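Initiator protein NS1 (Murine minute virus, PDB 4R94) nicks viral DNA at the replication origin through its N-terminal nuclease domain, the part described here, and unwinds DNA with an ATP-driven helicase to initiate and direct viral DNA replication. Local coordinates at residues Asp91-Lys96 and Ser154-Thr159; Leu98-Asn103 and Asn150-Arg155; Thr14-Glu19 and Gly234-Phe239. All coordinates share one frame; numbering follows the deposited sequence.

Interaction 1: Asp91-Lys96 and Ser154-Thr159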
loop_
_atom_site.group_PDB
_atom_site.type_symbol
_atom_site.label_atom_id
_atom_site.label_comp_id
_atom_site.label_asym_id
_atom_site.label_seq_id
_atom_site.Cartn_x
_atom_site.Cartn_y
_atom_site.Cartn_z
ATOM N N ASP A 91 -2.060 4.817 4.489
ATOM C CA ASP A 91 -1.102 3.816 4.984
ATOM C C ASP A 91 -1.683 3.125 6.205
ATOM O O ASP A 91 -1.659 1.896 6.301
ATOM C CB ASP A 91 0.248 4.456 5.317
ATOM C CG ASP A 91 1.363 3.432 5.436
ATOM O OD1 ASP A 91 1.629 2.728 4.437
ATOM O OD2 ASP A 91 1.961 3.333 6.535
ATOM N N SER A 92 -2.267 3.910 7.109
ATOM C CA SER A 92 -2.877 3.311 8.295
ATOM C C SER A 92 -4.067 2.420 7.933
ATOM O O SER A 92 -4.219 1.354 8.518
ATOM C CB SER A 92 -3.298 4.394 9.330
ATOM O OG SER A 92 -4.436 5.150 8.932
ATOM N N LEU A 93 -4.905 2.845 6.981
ATOM C CA LEU A 93 -6.086 2.071 6.604
ATOM C C LEU A 93 -5.744 0.767 5.876
ATOM O O LEU A 93 -6.382 -0.273 6.128
ATOM C CB LEU A 93 -7.028 2.909 5.730
ATOM C CG LEU A 93 -7.654 4.137 6.407
ATOM C CD1 LEU A 93 -8.527 4.840 5.384
ATOM C CD2 LEU A 93 -8.461 3.774 7.667
ATOM N N VAL A 94 -4.781 0.835 4.958
ATOM C CA VAL A 94 -4.310 -0.355 4.265
ATOM C C VAL A 94 -3.816 -1.392 5.274
ATOM O O VAL A 94 -4.231 -2.564 5.240
ATOM C CB VAL A 94 -3.195 -0.010 3.268
ATOM C CG1 VAL A 94 -2.555 -1.292 2.722
ATOM C CG2 VAL A 94 -3.778 0.822 2.111
ATOM N N LYS A 95 -2.963 -0.949 6.193
ATOM C CA LYS A 95 -2.413 -1.865 7.179
ATOM C C LYS A 95 -3.485 -2.400 8.117
ATOM O O LYS A 95 -3.446 -3.582 8.465
ATOM C CB LYS A 95 -1.282 -1.189 7.944
ATOM C CG LYS A 95 -0.081 -1.010 7.034
ATOM C CD LYS A 95 1.029 -0.199 7.636
ATOM C CE LYS A 95 2.188 -0.154 6.631
ATOM N NZ LYS A 95 3.309 0.687 7.140
ATOM N N LYS A 96 -4.448 -1.556 8.502
ATOM C CA LYS A 96 -5.580 -2.031 9.303
ATOM C C LYS A 96 -6.278 -3.190 8.590
ATOM O O LYS A 96 -6.610 -4.190 9.217
ATOM C CB LYS A 96 -6.585 -0.911 9.586
ATOM C CG LYS A 96 -7.691 -1.324 10.539
ATOM C CD LYS A 96 -7.156 -1.414 11.951
ATOM C CE LYS A 96 -8.279 -1.715 12.943
ATOM N NZ LYS A 96 -7.770 -1.700 14.331
ATOM N N SER A 154 -13.272 -1.203 1.718
ATOM C CA SER A 154 -14.464 -0.418 1.404
ATOM C C SER A 154 -15.098 0.077 2.700
ATOM O O SER A 154 -15.535 1.224 2.789
ATOM C CB SER A 154 -15.464 -1.237 0.587
ATOM O OG SER A 154 -15.898 -2.389 1.300
ATOM N N ARG A 155 -15.110 -0.786 3.712
ATOM C CA ARG A 155 -15.657 -0.409 5.008
ATOM C C ARG A 155 -14.921 0.762 5.623
ATOM O O ARG A 155 -15.556 1.722 6.089
ATOM C CB ARG A 155 -15.628 -1.599 5.965
ATOM C CG ARG A 155 -16.775 -2.549 5.710
ATOM C CD ARG A 155 -16.700 -3.766 6.585
ATOM N NE ARG A 155 -16.973 -3.437 7.984
ATOM C CZ ARG A 155 -16.922 -4.315 8.979
ATOM N NH1 ARG A 155 -16.621 -5.582 8.727
ATOM N NH2 ARG A 155 -17.178 -3.925 10.220
ATOM N N TRP A 156 -13.590 0.688 5.638
ATOM C CA TRP A 156 -12.801 1.765 6.231
ATOM C C TRP A 156 -12.864 3.054 5.423
ATOM O O TRP A 156 -12.924 4.139 5.996
ATOM C CB TRP A 156 -11.340 1.332 6.403
ATOM C CG TRP A 156 -11.141 0.557 7.652
ATOM C CD1 TRP A 156 -10.862 -0.775 7.761
ATOM C CD2 TRP A 156 -11.286 1.049 8.993
ATOM N NE1 TRP A 156 -10.784 -1.135 9.083
ATOM C CE2 TRP A 156 -11.040 -0.033 9.863
ATOM C CE3 TRP A 156 -11.573 2.305 9.539
ATOM C CZ2 TRP A 156 -11.081 0.097 11.252
ATOM C CZ3 TRP A 156 -11.614 2.434 10.925
ATOM C CH2 TRP A 156 -11.364 1.336 11.760
ATOM N N LEU A 157 -12.849 2.954 4.093
ATOM C CA LEU A 157 -12.971 4.152 3.281
ATOM C C LEU A 157 -14.261 4.911 3.567
ATOM O O LEU A 157 -14.256 6.135 3.677
ATOM C CB LEU A 157 -12.901 3.813 1.790
ATOM C CG LEU A 157 -11.517 3.429 1.274
ATOM C CD1 LEU A 157 -11.628 3.033 -0.189
ATOM C CD2 LEU A 157 -10.491 4.562 1.423
ATOM N N VAL A 158 -15.368 4.195 3.689
ATOM C CA VAL A 158 -16.639 4.879 3.938
ATOM C C VAL A 158 -16.617 5.526 5.326
ATOM O O VAL A 158 -17.206 6.590 5.537
ATOM C CB VAL A 158 -17.830 3.897 3.781
ATOM C CG1 VAL A 158 -19.118 4.479 4.369
ATOM C CG2 VAL A 158 -17.980 3.492 2.280
ATOM N N THR A 159 -15.908 4.918 6.265
ATOM C CA THR A 159 -15.809 5.522 7.599
ATOM C C THR A 159 -14.894 6.754 7.582
ATOM O O THR A 159 -15.136 7.728 8.307
ATOM C CB THR A 159 -15.303 4.508 8.637
ATOM O OG1 THR A 159 -16.044 3.285 8.511
ATOM C CG2 THR A 159 -15.476 5.054 10.061
#
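The indole of Trp156 lies against Leu93 and the aliphatic chain of Lys96. Lys96 CG sits 3.4 Å from Trp156 NE1, and farther along the lysine Lys96 CE comes to 3.7 Å from Trp156 CZ2. Lys96 CB stands over one face of the indole, displaced toward the rim. Leu93 meets the same indole obliquely with one methyl, its CD2 lying 3.9 Å from Trp156 CE3. The other methyl, Leu93 CD1, makes a looser apolar contact with Leu157 CD2 at 4.4 Å. The backbones approach most closely at Leu93 and Trp156, whose CA atoms are 6.7 Å apart. These residues belong to helices 81-104 and 142-160 of the nuclease domain; the short segments run roughly antiparallel (147°), axes 10.1 Å apart at closest approach, and side chains make every close contact between them. Lys96 places CG anti to its backbone N (chi1 -174°) and bends at chi2 (74°), which carries its chain past the indole toward Glu53 and Glu55, both salt-bridged to Lys96 NZ. Trp156 NE1 donates a hydrogen bond to Glu100 OE1, one turn after Lys96. Leu51 and Leu56 also touch the indole, while Leu157 packs on Tyr47 and Trp182.

Interaction 2: Leu98-Asn103 and Asn150-Arg155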
loop_
_atom_site.group_PDB
_atom_site.type_symbol
_atom_site.label_atom_id
_atom_site.label_comp_id
_atom_site.label_asym_id
_atom_site.label_seq_id
_atom_site.Cartn_x
_atom_site.Cartn_y
_atom_site.Cartn_z
ATOM N N LEU A 98 -5.052 -5.297 6.307
ATOM C CA LEU A 98 -4.179 -6.459 6.310
ATOM C C LEU A 98 -4.248 -7.136 7.677
ATOM O O LEU A 98 -4.385 -8.355 7.765
ATOM C CB LEU A 98 -2.735 -6.064 5.998
ATOM C CG LEU A 98 -2.466 -5.421 4.640
ATOM C CD1 LEU A 98 -1.023 -4.928 4.617
ATOM C CD2 LEU A 98 -2.744 -6.398 3.505
ATOM N N PHE A 99 -4.141 -6.338 8.733
ATOM C CA PHE A 99 -4.105 -6.900 10.089
ATOM C C PHE A 99 -5.447 -7.536 10.466
ATOM O O PHE A 99 -5.471 -8.555 11.152
ATOM C CB PHE A 99 -3.696 -5.831 11.103
ATOM C CG PHE A 99 -2.304 -5.293 10.889
ATOM C CD1 PHE A 99 -1.386 -5.978 10.108
ATOM C CD2 PHE A 99 -1.918 -4.096 11.468
ATOM C CE1 PHE A 99 -0.112 -5.477 9.919
ATOM C CE2 PHE A 99 -0.647 -3.598 11.280
ATOM C CZ PHE A 99 0.251 -4.285 10.512
ATOM N N GLU A 100 -6.551 -6.952 9.999
ATOM C CA GLU A 100 -7.867 -7.529 10.244
ATOM C C GLU A 100 -7.989 -8.901 9.606
ATOM O O GLU A 100 -8.536 -9.819 10.223
ATOM C CB GLU A 100 -8.973 -6.595 9.736
ATOM C CG GLU A 100 -9.118 -5.361 10.607
ATOM C CD GLU A 100 -10.168 -4.371 10.137
ATOM O OE1 GLU A 100 -10.260 -4.116 8.919
ATOM O OE2 GLU A 100 -10.887 -3.826 11.003
ATOM N N VAL A 101 -7.460 -9.067 8.389
ATOM C CA VAL A 101 -7.545 -10.368 7.744
ATOM C C VAL A 101 -6.597 -11.362 8.416
ATOM O O VAL A 101 -6.953 -12.526 8.597
ATOM C CB VAL A 101 -7.270 -10.262 6.235
ATOM C CG1 VAL A 101 -7.341 -11.640 5.579
ATOM C CG2 VAL A 101 -8.336 -9.342 5.634
ATOM N N LEU A 102 -5.409 -10.903 8.820
ATOM C CA LEU A 102 -4.504 -11.773 9.579
ATOM C C LEU A 102 -5.196 -12.308 10.842
ATOM O O LEU A 102 -5.065 -13.492 11.170
ATOM C CB LEU A 102 -3.225 -11.032 9.965
ATOM C CG LEU A 102 -2.251 -10.705 8.824
ATOM C CD1 LEU A 102 -1.108 -9.868 9.376
ATOM C CD2 LEU A 102 -1.739 -11.968 8.183
ATOM N N ASN A 103 -5.919 -11.436 11.539
ATOM C CA ASN A 103 -6.658 -11.855 12.732
ATOM C C ASN A 103 -7.668 -12.947 12.398
ATOM O O ASN A 103 -7.792 -13.945 13.123
ATOM C CB ASN A 103 -7.373 -10.675 13.391
ATOM C CG ASN A 103 -6.451 -9.829 14.240
ATOM O OD1 ASN A 103 -5.382 -10.278 14.657
ATOM N ND2 ASN A 103 -6.867 -8.597 14.517
ATOM N N ASN A 150 -10.939 -6.410 0.250
ATOM C CA ASN A 150 -11.804 -5.406 -0.361
ATOM C C ASN A 150 -12.983 -5.091 0.552
ATOM O O ASN A 150 -13.429 -3.947 0.607
ATOM C CB ASN A 150 -12.307 -5.869 -1.732
ATOM C CG ASN A 150 -12.540 -4.716 -2.696
ATOM O OD1 ASN A 150 -12.374 -4.871 -3.893
ATOM N ND2 ASN A 150 -12.900 -3.554 -2.176
ATOM N N VAL A 151 -13.471 -6.087 1.289
ATOM C CA VAL A 151 -14.523 -5.808 2.292
ATOM C C VAL A 151 -14.051 -4.790 3.322
ATOM O O VAL A 151 -14.714 -3.769 3.555
ATOM C CB VAL A 151 -14.974 -7.085 3.019
ATOM C CG1 VAL A 151 -15.883 -6.721 4.220
ATOM C CG2 VAL A 151 -15.700 -7.999 2.050
ATOM N N TYR A 152 -12.898 -5.034 3.931
ATOM C CA TYR A 152 -12.410 -4.126 4.968
ATOM C C TYR A 152 -12.002 -2.766 4.406
ATOM O O TYR A 152 -12.236 -1.734 5.042
ATOM C CB TYR A 152 -11.248 -4.753 5.734
ATOM C CG TYR A 152 -11.694 -5.902 6.617
ATOM C CD1 TYR A 152 -12.661 -5.710 7.607
ATOM C CD2 TYR A 152 -11.168 -7.171 6.443
ATOM C CE1 TYR A 152 -13.080 -6.762 8.407
ATOM C CE2 TYR A 152 -11.579 -8.224 7.232
ATOM C CZ TYR A 152 -12.530 -8.019 8.203
ATOM O OH TYR A 152 -12.933 -9.083 8.987
ATOM N N TRP A 153 -11.446 -2.759 3.193
ATOM C CA TRP A 153 -11.016 -1.516 2.560
ATOM C C TRP A 153 -12.223 -0.621 2.288
ATOM O O TRP A 153 -12.221 0.574 2.623
ATOM C CB TRP A 153 -10.243 -1.844 1.265
ATOM C CG TRP A 153 -9.724 -0.689 0.447
ATOM C CD1 TRP A 153 -9.958 -0.473 -0.888
ATOM C CD2 TRP A 153 -8.819 0.348 0.864
ATOM N NE1 TRP A 153 -9.268 0.640 -1.324
ATOM C CE2 TRP A 153 -8.572 1.169 -0.263
ATOM C CE3 TRP A 153 -8.203 0.672 2.085
ATOM C CZ2 TRP A 153 -7.741 2.290 -0.212
ATOM C CZ3 TRP A 153 -7.367 1.780 2.131
ATOM C CH2 TRP A 153 -7.161 2.588 1.001
ATOM N N SER A 154 -13.272 -1.203 1.718
ATOM C CA SER A 154 -14.464 -0.418 1.404
ATOM C C SER A 154 -15.098 0.077 2.700
ATOM O O SER A 154 -15.535 1.224 2.789
ATOM C CB SER A 154 -15.464 -1.237 0.587
ATOM O OG SER A 154 -15.898 -2.389 1.300
ATOM N N ARG A 155 -15.110 -0.786 3.712
ATOM C CA ARG A 155 -15.657 -0.409 5.008
ATOM C C ARG A 155 -14.921 0.762 5.623
ATOM O O ARG A 155 -15.556 1.722 6.089
ATOM C CB ARG A 155 -15.628 -1.599 5.965
ATOM C CG ARG A 155 -16.775 -2.549 5.710
ATOM C CD ARG A 155 -16.700 -3.766 6.585
ATOM N NE ARG A 155 -16.973 -3.437 7.984
ATOM C CZ ARG A 155 -16.922 -4.315 8.979
ATOM N NH1 ARG A 155 -16.621 -5.582 8.727
ATOM N NH2 ARG A 155 -17.178 -3.925 10.220
#
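Glu100 lays its side chain across one face of the Tyr152 phenol, at the point where the backbones come nearest, the CA atoms of Glu100 and Tyr152 being 7.7 Å apart. Its CB stands 3.9 Å from the ring centroid and only 9° off the ring normal, which identifies a CH-pi contact over the centre of the face. With CG anti to the carbonyl carbon (chi1 -72°) and the chain extended beyond it, Glu100 CD also lies over the face, and Glu100 OE1 rests against the CG-CD1 side of the ring, 3.2 Å from both Tyr152 CG and Tyr152 CD1. The carboxylate plane is turned 46° from the ring, so the two groups are not stacked. Val101, next in sequence, comes to the edge of the ring near its plane, with Val101 CG2 3.7 Å from Tyr152 CD2. The same valine also touches Trp144, Trp145 and Leu149, extending the packing between helices 81-104 and 142-160 along the latter. The glutamate thus offers the ring an apolar methylene, and the closeness of its OE1 to ring carbons is probably offset by the indole N-H of Trp156 that already holds this oxygen.

Interaction 3: Thr14-Glu19 and Gly234-Phe239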
loop_
_atom_site.group_PDB
_atom_site.type_symbol
_atom_site.label_atom_id
_atom_site.label_comp_id
_atom_site.label_asym_id
_atom_site.label_seq_id
_atom_site.Cartn_x
_atom_site.Cartn_y
_atom_site.Cartn_z
ATOM N N THR A 14 19.480 -4.719 2.729
ATOM C CA THR A 14 19.907 -5.609 1.649
ATOM C C THR A 14 19.892 -7.075 2.103
ATOM O O THR A 14 19.334 -7.945 1.427
ATOM C CB THR A 14 21.316 -5.240 1.141
ATOM O OG1 THR A 14 21.369 -3.849 0.798
ATOM C CG2 THR A 14 21.671 -6.079 -0.097
ATOM N N ASN A 15 20.484 -7.338 3.264
ATOM C CA ASN A 15 20.530 -8.696 3.804
ATOM C C ASN A 15 19.152 -9.271 4.109
ATOM O O ASN A 15 18.887 -10.441 3.834
ATOM C CB ASN A 15 21.394 -8.740 5.066
ATOM C CG ASN A 15 22.876 -8.621 4.762
ATOM O OD1 ASN A 15 23.338 -9.008 3.679
ATOM N ND2 ASN A 15 23.635 -8.089 5.716
ATOM N N TRP A 16 18.275 -8.449 4.677
ATOM C CA TRP A 16 16.921 -8.878 5.000
ATOM C C TRP A 16 16.147 -9.277 3.738
ATOM O O TRP A 16 15.445 -10.297 3.723
ATOM C CB TRP A 16 16.203 -7.753 5.760
ATOM C CG TRP A 16 14.851 -8.068 6.327
ATOM C CD1 TRP A 16 14.575 -8.641 7.546
ATOM C CD2 TRP A 16 13.584 -7.754 5.738
ATOM N NE1 TRP A 16 13.217 -8.727 7.728
ATOM C CE2 TRP A 16 12.586 -8.190 6.635
ATOM C CE3 TRP A 16 13.196 -7.151 4.538
ATOM C CZ2 TRP A 16 11.224 -8.043 6.365
ATOM C CZ3 TRP A 16 11.848 -7.012 4.273
ATOM C CH2 TRP A 16 10.878 -7.458 5.177
ATOM N N LEU A 17 16.299 -8.492 2.674
ATOM C CA LEU A 17 15.596 -8.780 1.430
ATOM C C LEU A 17 16.186 -9.999 0.734
ATOM O O LEU A 17 15.452 -10.819 0.192
ATOM C CB LEU A 17 15.632 -7.573 0.488
ATOM C CG LEU A 17 14.873 -6.329 0.941
ATOM C CD1 LEU A 17 15.255 -5.134 0.064
ATOM C CD2 LEU A 17 13.365 -6.585 0.909
ATOM N N LYS A 18 17.507 -10.122 0.758
ATOM C CA LYS A 18 18.156 -11.240 0.087
ATOM C C LYS A 18 17.786 -12.568 0.748
ATOM O O LYS A 18 17.610 -13.580 0.070
ATOM C CB LYS A 18 19.677 -11.053 0.061
ATOM C CG LYS A 18 20.362 -11.868 -1.026
ATOM C CD LYS A 18 19.952 -11.374 -2.414
ATOM C CE LYS A 18 20.659 -12.132 -3.514
ATOM N NZ LYS A 18 20.380 -11.565 -4.863
ATOM N N GLU A 19 17.653 -12.568 2.069
ATOM C CA GLU A 19 17.209 -13.765 2.774
ATOM C C GLU A 19 15.818 -14.170 2.310
ATOM O O GLU A 19 15.445 -15.339 2.390
ATOM C CB GLU A 19 17.210 -13.550 4.291
ATOM C CG GLU A 19 18.574 -13.672 4.939
ATOM C CD GLU A 19 18.515 -13.518 6.452
ATOM O OE1 GLU A 19 17.451 -13.111 6.970
ATOM O OE2 GLU A 19 19.531 -13.808 7.120
ATOM N N GLY A 234 9.707 -5.745 8.526
ATOM C CA GLY A 234 10.939 -5.684 9.301
ATOM C C GLY A 234 11.431 -4.276 9.622
ATOM O O GLY A 234 12.524 -4.109 10.189
ATOM N N TRP A 235 10.631 -3.268 9.267
ATOM C CA TRP A 235 11.040 -1.857 9.324
ATOM C C TRP A 235 12.417 -1.619 8.703
ATOM O O TRP A 235 13.204 -0.787 9.181
ATOM C CB TRP A 235 11.001 -1.336 10.779
ATOM C CG TRP A 235 9.599 -1.203 11.305
ATOM C CD1 TRP A 235 8.781 -2.216 11.713
ATOM C CD2 TRP A 235 8.845 0.007 11.463
ATOM N NE1 TRP A 235 7.565 -1.714 12.119
ATOM C CE2 TRP A 235 7.578 -0.351 11.973
ATOM C CE3 TRP A 235 9.118 1.360 11.224
ATOM C CZ2 TRP A 235 6.587 0.590 12.255
ATOM C CZ3 TRP A 235 8.127 2.297 11.510
ATOM C CH2 TRP A 235 6.876 1.903 12.009
ATOM N N LYS A 236 12.698 -2.322 7.598
ATOM C CA LYS A 236 14.013 -2.277 6.966
ATOM C C LYS A 236 14.147 -1.205 5.892
ATOM O O LYS A 236 15.148 -0.479 5.859
ATOM C CB LYS A 236 14.342 -3.649 6.371
ATOM C CG LYS A 236 14.472 -4.742 7.418
ATOM C CD LYS A 236 15.767 -4.589 8.194
ATOM C CE LYS A 236 15.808 -5.542 9.382
ATOM N NZ LYS A 236 17.074 -5.390 10.150
ATOM N N THR A 237 13.151 -1.088 5.016
ATOM C CA THR A 237 13.235 -0.092 3.952
ATOM C C THR A 237 12.611 1.249 4.330
ATOM O O THR A 237 12.890 2.247 3.675
ATOM C CB THR A 237 12.568 -0.587 2.636
ATOM O OG1 THR A 237 11.165 -0.790 2.836
ATOM C CG2 THR A 237 13.198 -1.896 2.176
ATOM N N ASN A 238 11.805 1.271 5.402
ATOM C CA ASN A 238 10.998 2.440 5.780
ATOM C C ASN A 238 11.750 3.751 5.728
ATOM O O ASN A 238 11.309 4.707 5.112
ATOM C CB ASN A 238 10.454 2.310 7.213
ATOM C CG ASN A 238 9.505 1.148 7.390
ATOM O OD1 ASN A 238 9.785 0.033 6.974
ATOM N ND2 ASN A 238 8.386 1.402 8.051
ATOM N N PHE A 239 12.891 3.796 6.405
ATOM C CA PHE A 239 13.550 5.078 6.622
ATOM C C PHE A 239 14.570 5.411 5.548
ATOM O O PHE A 239 15.237 6.438 5.626
ATOM C CB PHE A 239 14.231 5.107 8.000
ATOM C CG PHE A 239 13.283 4.978 9.172
ATOM C CD1 PHE A 239 11.908 5.133 9.030
ATOM C CD2 PHE A 239 13.792 4.710 10.438
ATOM C CE1 PHE A 239 11.056 5.008 10.130
ATOM C CE2 PHE A 239 12.948 4.587 11.539
ATOM C CZ PHE A 239 11.582 4.739 11.384
#
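Helix 8-19 presents its segment 14-19 to an irregular turn, 234-239, that follows strand 227-232; the nearest CA atoms, those of Trp16 and Lys236, are 7.5 Å apart. Within the turn, Lys236, Thr237 and Asn238 have helical phi/psi values but lack regular helical bonds. Trp235, with a left-handed backbone (phi 47°), turns the chain between Gly234 and Lys236, the two residues that meet Trp16. Trp16 receives the lysine chain over one indole face. Lys236 CG lies 3.7 Å from the centroid of the five-membered ring, 19° off its normal, a CH-pi contact. Bending at chi2 (-73°) takes the lysine on across the pyrrole side, where Lys236 CE is 3.8 Å from Trp16 CD1. At the benzo part the neighbour is backbone: Gly234 N is 3.5 Å from Trp16 CZ2, in an oblique approach. The contact thus joins the N-terminal helix to the turn leaving an edge strand of the main antiparallel sheet. Deeper in, Leu17 CD1 packs loosely on Thr237 CG2 at 4.4 Å. Asp232, ending strand 227-232, fixes the turn: its OD1 accepts from the backbone N of Gly234 and of Lys236, and its OD2 from that of Thr237. Leu17 also touches Val248 and Tyr252 of helix 242-252, and Leu212 of the predicted RCR-3 motif.

Overall arrangement
Interactions 1 and 2 are successive patches of one interface between helices 81-104 and 142-160, their centres 8 Å apart. They share Ser154 and Arg155 and are bridged by the Trp156-Glu100 pair and by Trp153, which packs on Leu93 and Val94. Interaction 3 lies with its centre about 25 Å from each of theirs, and on the other side of the chain's centre from interaction 1. In sequence its segments bracket both helices, since 14-19 precedes them and 234-239 follows them. It joins the first helix to the loop before the last one, near the nuclease site: the side chains of Leu17 and Tyr210 are about 11 Å apart, as are those of Thr237 and His129.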